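Local coordinates for protein Udp-n-acetylglucosamine pyrophosphorylase (Trypanosoma brucei, PDB 4BQH) that probably catalyses the formation of UDP-N-acetylglucosamine and diphosphate from UTP and N-acetylglucosamine 1-phosphate, at residues 301-312 with 422-433. Residues are numbered along the deposited sequence; the frame is centred on the assembly and turned at random.
Sequences EAHVVVKTCPKR and AFRIMQVDRDDE
Two parallel strands of the large mixed sheet in this GT-A-type nucleotidyltransferase, 304-309 and 423-427, run in register, V304 to T308 opposite F423 to Q427, and bond through their backbones. The ladder opens at the carbonyl of A422, which accepts from both H303 N and V304 N, and then passes from R424 N to V304 O, V306 N to R424 O, M426 N to V306 O and T308 N to M426 O, ending with V428 N on T308 O at 2.8 Å.

On the face carrying V304, V306 and T308, the F423 ring lies obliquely against both valines: CG1 of V304 is 3.7 Å from CD1, and CG2 of V306 is 3.8 Å from CZ. F321 of strand 320-324 also touches this face. Farther along, the T308 hydroxyl gives its proton to Q427 OE1 (2.7 Å), from 23° outside the amide carbonyl plane; chi1 of 56° sets OG1 between the backbone N and carbonyl carbon, turned toward that amide. On the other face, K307 reaches out extended beyond CG, and its NZ meets E433 OE1 on the syn side at 2.7 Å. D290 is a second acidic partner of NZ.

Past the strands, the two segments stay joined by R312 and R430. R430 NH2 donates to P310 O (2.9 Å), with the carbonyl oxygen almost exactly in the plane of the R430 guanidinium, and water 1 links NE to the same carbonyl; E316 pairs with NH1. R312 CG sits over one face of this guanidinium, while R312 NH2 grips D431 OD1 (2.6 Å) from above the carboxylate plane and water 2 bridges the pair. Strand 304-309 also pairs antiparallel with 355-357 and 359-363, as expected of the mixed central sheet of the GT-A fold to which this family belongs.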
loop_
_atom_site.group_PDB
_atom_site.type_symbol
_atom_site.label_atom_id
_atom_site.label_comp_id
_atom_site.label_asym_id
_atom_site.label_seq_id
_atom_site.Cartn_x
_atom_site.Cartn_y
_atom_site.Cartn_z
ATOM N N GLU A 301 14.325 -10.687 12.217
ATOM C CA GLU A 301 13.834 -11.954 11.667
ATOM C C GLU A 301 12.290 -11.951 11.671
ATOM O O GLU A 301 11.653 -12.955 11.986
ATOM C CB GLU A 301 14.418 -13.167 12.427
ATOM C CG GLU A 301 15.942 -13.224 12.394
ATOM C CD GLU A 301 16.499 -14.233 13.376
ATOM O OE1 GLU A 301 16.531 -15.431 13.036
ATOM O OE2 GLU A 301 16.897 -13.822 14.485
ATOM N N ALA A 302 11.706 -10.813 11.284
ATOM C CA ALA A 302 10.255 -10.646 11.255
ATOM C C ALA A 302 9.675 -11.202 9.954
ATOM O O ALA A 302 10.324 -11.134 8.884
ATOM C CB ALA A 302 9.905 -9.177 11.404
ATOM N N HIS A 303 8.483 -11.781 10.057
ATOM C CA HIS A 303 7.689 -12.160 8.879
ATOM C C HIS A 303 6.686 -11.077 8.511
ATOM O O HIS A 303 6.258 -10.972 7.364
ATOM C CB HIS A 303 6.995 -13.490 9.128
ATOM C CG HIS A 303 7.932 -14.672 9.036
ATOM N ND1 HIS A 303 8.428 -15.118 7.852
ATOM C CD2 HIS A 303 8.467 -15.498 10.033
ATOM C CE1 HIS A 303 9.256 -16.173 8.080
ATOM N NE2 HIS A 303 9.264 -16.417 9.420
ATOM N N VAL A 304 6.304 -10.262 9.492
ATOM C CA VAL A 304 5.460 -9.069 9.242
ATOM C C VAL A 304 6.018 -7.897 10.036
ATOM O O VAL A 304 6.228 -8.031 11.250
ATOM C CB VAL A 304 3.993 -9.292 9.676
ATOM C CG1 VAL A 304 3.208 -7.962 9.599
ATOM C CG2 VAL A 304 3.337 -10.347 8.795
ATOM N N VAL A 305 6.236 -6.756 9.371
ATOM C CA VAL A 305 6.472 -5.496 10.071
ATOM C C VAL A 305 5.403 -4.524 9.607
ATOM O O VAL A 305 5.146 -4.427 8.400
ATOM C CB VAL A 305 7.861 -4.887 9.764
ATOM C CG1 VAL A 305 8.093 -3.680 10.649
ATOM C CG2 VAL A 305 8.967 -5.911 10.025
ATOM N N VAL A 306 4.750 -3.852 10.563
ATOM C CA VAL A 306 3.784 -2.810 10.214
ATOM C C VAL A 306 4.330 -1.444 10.590
ATOM O O VAL A 306 5.011 -1.266 11.645
ATOM C CB VAL A 306 2.400 -3.021 10.876
ATOM C CG1 VAL A 306 1.827 -4.381 10.444
ATOM C CG2 VAL A 306 2.506 -2.944 12.398
ATOM N N LYS A 307 4.052 -0.469 9.728
ATOM C CA LYS A 307 4.305 0.915 10.126
ATOM C C LYS A 307 3.062 1.515 10.750
ATOM O O LYS A 307 1.949 1.313 10.266
ATOM C CB LYS A 307 4.697 1.778 8.927
ATOM C CG LYS A 307 6.172 1.682 8.607
ATOM C CD LYS A 307 6.475 2.662 7.474
ATOM C CE LYS A 307 7.957 2.644 7.157
ATOM N NZ LYS A 307 8.233 3.374 5.877
ATOM N N THR A 308 3.264 2.283 11.806
ATOM C CA THR A 308 2.155 2.889 12.555
ATOM C C THR A 308 2.559 4.304 12.918
ATOM O O THR A 308 3.746 4.630 12.886
ATOM C CB THR A 308 1.867 2.110 13.848
ATOM O OG1 THR A 308 3.063 2.030 14.642
ATOM C CG2 THR A 308 1.419 0.682 13.499
ATOM N N CYS A 309 1.581 5.134 13.266
ATOM C CA CYS A 309 1.841 6.512 13.694
ATOM C C CYS A 309 1.077 6.788 15.001
ATOM O O CYS A 309 0.007 6.216 15.212
ATOM C CB CYS A 309 1.328 7.487 12.614
ATOM S SG CYS A 309 2.279 7.357 11.081
ATOM N N PRO A 310 1.591 7.692 15.854
ATOM C CA PRO A 310 0.767 8.136 16.979
ATOM C C PRO A 310 -0.580 8.712 16.482
ATOM O O PRO A 310 -0.638 9.321 15.403
ATOM C CB PRO A 310 1.599 9.258 17.633
ATOM C CG PRO A 310 2.972 9.162 17.045
ATOM C CD PRO A 310 2.870 8.428 15.748
ATOM N N LYS A 311 -1.649 8.537 17.245
ATOM C CA LYS A 311 -2.933 9.156 16.887
ATOM C C LYS A 311 -2.838 10.677 16.984
ATOM O O LYS A 311 -2.108 11.195 17.819
ATOM C CB LYS A 311 -4.083 8.658 17.776
ATOM C CG LYS A 311 -4.287 7.143 17.696
ATOM C CD LYS A 311 -5.751 6.743 17.627
ATOM C CE LYS A 311 -6.640 7.468 18.618
ATOM N NZ LYS A 311 -8.073 7.079 18.560
ATOM N N ARG A 312 -3.587 11.371 16.132
ATOM C CA ARG A 312 -3.622 12.838 16.154
ATOM C C ARG A 312 -4.334 13.390 17.394
ATOM O O ARG A 312 -4.030 14.497 17.876
ATOM C CB ARG A 312 -4.240 13.365 14.853
ATOM C CG ARG A 312 -3.204 13.554 13.759
ATOM C CD ARG A 312 -2.497 14.897 13.945
ATOM N NE ARG A 312 -1.086 14.797 13.595
ATOM C CZ ARG A 312 -0.593 15.128 12.411
ATOM N NH1 ARG A 312 -1.404 15.612 11.478
ATOM N NH2 ARG A 312 0.705 14.981 12.169
ATOM N N ALA A 422 7.407 -13.085 15.499
ATOM C CA ALA A 422 7.874 -12.678 14.169
ATOM C C ALA A 422 7.035 -11.512 13.623
ATOM O O ALA A 422 7.056 -11.233 12.418
ATOM C CB ALA A 422 7.863 -13.873 13.219
ATOM N N PHE A 423 6.308 -10.854 14.537
ATOM C CA PHE A 423 5.566 -9.611 14.231
ATOM C C PHE A 423 6.230 -8.394 14.886
ATOM O O PHE A 423 6.531 -8.408 16.084
ATOM C CB PHE A 423 4.109 -9.744 14.721
ATOM C CG PHE A 423 3.264 -8.517 14.441
ATOM C CD1 PHE A 423 2.560 -8.410 13.241
ATOM C CD2 PHE A 423 3.171 -7.490 15.359
ATOM C CE1 PHE A 423 1.775 -7.308 12.978
ATOM C CE2 PHE A 423 2.374 -6.367 15.112
ATOM C CZ PHE A 423 1.680 -6.282 13.910
ATOM N N ARG A 424 6.493 -7.352 14.099
ATOM C CA ARG A 424 7.088 -6.133 14.652
ATOM C C ARG A 424 6.325 -4.884 14.214
ATOM O O ARG A 424 5.718 -4.837 13.133
ATOM C CB ARG A 424 8.549 -6.000 14.225
ATOM C CG ARG A 424 9.484 -7.130 14.697
ATOM C CD ARG A 424 9.724 -6.965 16.189
ATOM N NE ARG A 424 10.624 -8.000 16.729
ATOM C CZ ARG A 424 10.234 -9.152 17.262
ATOM N NH1 ARG A 424 8.939 -9.486 17.317
ATOM N NH2 ARG A 424 11.161 -9.997 17.729
ATOM N N ILE A 425 6.370 -3.881 15.079
ATOM C CA ILE A 425 5.801 -2.556 14.805
ATOM C C ILE A 425 6.951 -1.572 14.653
ATOM O O ILE A 425 7.908 -1.589 15.460
ATOM C CB ILE A 425 4.948 -2.095 15.996
ATOM C CG1 ILE A 425 3.640 -2.910 16.030
ATOM C CG2 ILE A 425 4.669 -0.579 15.906
ATOM C CD1 ILE A 425 2.846 -2.783 17.325
ATOM N N MET A 426 6.855 -0.703 13.644
ATOM C CA MET A 426 7.781 0.426 13.501
ATOM C C MET A 426 6.931 1.708 13.541
ATOM O O MET A 426 6.151 1.958 12.639
ATOM C CB MET A 426 8.595 0.318 12.201
ATOM C CG MET A 426 9.679 1.390 12.070
ATOM S SD MET A 426 10.791 0.995 10.687
ATOM C CE MET A 426 9.826 1.476 9.335
ATOM N N GLN A 427 7.052 2.458 14.631
ATOM C CA GLN A 427 6.270 3.684 14.816
ATOM C C GLN A 427 7.044 4.815 14.130
ATOM O O GLN A 427 8.173 5.084 14.498
ATOM C CB GLN A 427 6.062 3.973 16.306
ATOM C CG GLN A 427 5.231 5.234 16.603
ATOM C CD GLN A 427 3.769 4.939 16.930
ATOM O OE1 GLN A 427 3.074 4.242 16.181
ATOM N NE2 GLN A 427 3.296 5.483 18.054
ATOM N N VAL A 428 6.417 5.452 13.145
ATOM C CA VAL A 428 7.079 6.445 12.294
ATOM C C VAL A 428 6.391 7.812 12.414
ATOM O O VAL A 428 5.302 7.929 12.964
ATOM C CB VAL A 428 7.151 6.009 10.799
ATOM C CG1 VAL A 428 7.952 4.725 10.640
ATOM C CG2 VAL A 428 5.752 5.856 10.176
ATOM N N ASP A 429 7.065 8.819 11.863
ATOM C CA ASP A 429 6.646 10.199 11.863
ATOM C C ASP A 429 5.585 10.417 10.771
ATOM O O ASP A 429 5.909 10.389 9.588
ATOM C CB ASP A 429 7.922 11.022 11.579
ATOM C CG ASP A 429 7.803 12.471 11.966
ATOM O OD1 ASP A 429 6.736 13.076 11.695
ATOM O OD2 ASP A 429 8.825 13.005 12.513
ATOM N N ARG A 430 4.338 10.677 11.163
ATOM C CA ARG A 430 3.220 10.733 10.215
ATOM C C ARG A 430 3.490 11.741 9.106
ATOM O O ARG A 430 3.251 11.484 7.936
ATOM C CB ARG A 430 1.902 11.087 10.929
ATOM C CG ARG A 430 0.695 11.116 9.989
ATOM C CD ARG A 430 -0.539 11.690 10.680
ATOM N NE ARG A 430 -0.935 10.893 11.840
ATOM C CZ ARG A 430 -2.138 10.325 12.004
ATOM N NH1 ARG A 430 -3.081 10.430 11.071
ATOM N NH2 ARG A 430 -2.389 9.636 13.114
ATOM N N ASP A 431 4.009 12.891 9.502
ATOM C CA ASP A 431 4.182 13.963 8.547
ATOM C C ASP A 431 5.310 13.703 7.547
ATOM O O ASP A 431 5.424 14.436 6.568
ATOM C CB ASP A 431 4.334 15.294 9.278
ATOM C CG ASP A 431 3.016 15.776 9.888
ATOM O OD1 ASP A 431 2.017 15.031 9.928
ATOM O OD2 ASP A 431 2.973 16.928 10.323
ATOM N N ASP A 432 6.107 12.655 7.774
ATOM C CA ASP A 432 7.146 12.247 6.835
ATOM C C ASP A 432 6.699 11.058 5.967
ATOM O O ASP A 432 7.338 10.751 4.952
ATOM C CB ASP A 432 8.436 11.851 7.589
ATOM C CG ASP A 432 9.148 13.040 8.229
ATOM O OD1 ASP A 432 8.957 14.198 7.770
ATOM O OD2 ASP A 432 9.931 12.801 9.180
ATOM N N GLU A 433 5.610 10.396 6.360
ATOM C CA GLU A 433 5.348 9.045 5.896
ATOM C C GLU A 433 3.924 8.798 5.399
ATOM O O GLU A 433 3.689 7.814 4.734
ATOM C CB GLU A 433 5.656 8.054 7.032
ATOM C CG GLU A 433 7.122 7.972 7.448
ATOM C CD GLU A 433 7.878 6.837 6.767
ATOM O OE1 GLU A 433 7.239 5.899 6.288
ATOM O OE2 GLU A 433 9.122 6.879 6.739
HETATM O O HOH W 1 0.719 11.285 14.207
HETATM O O HOH W 2 -0.643 14.819 8.948
#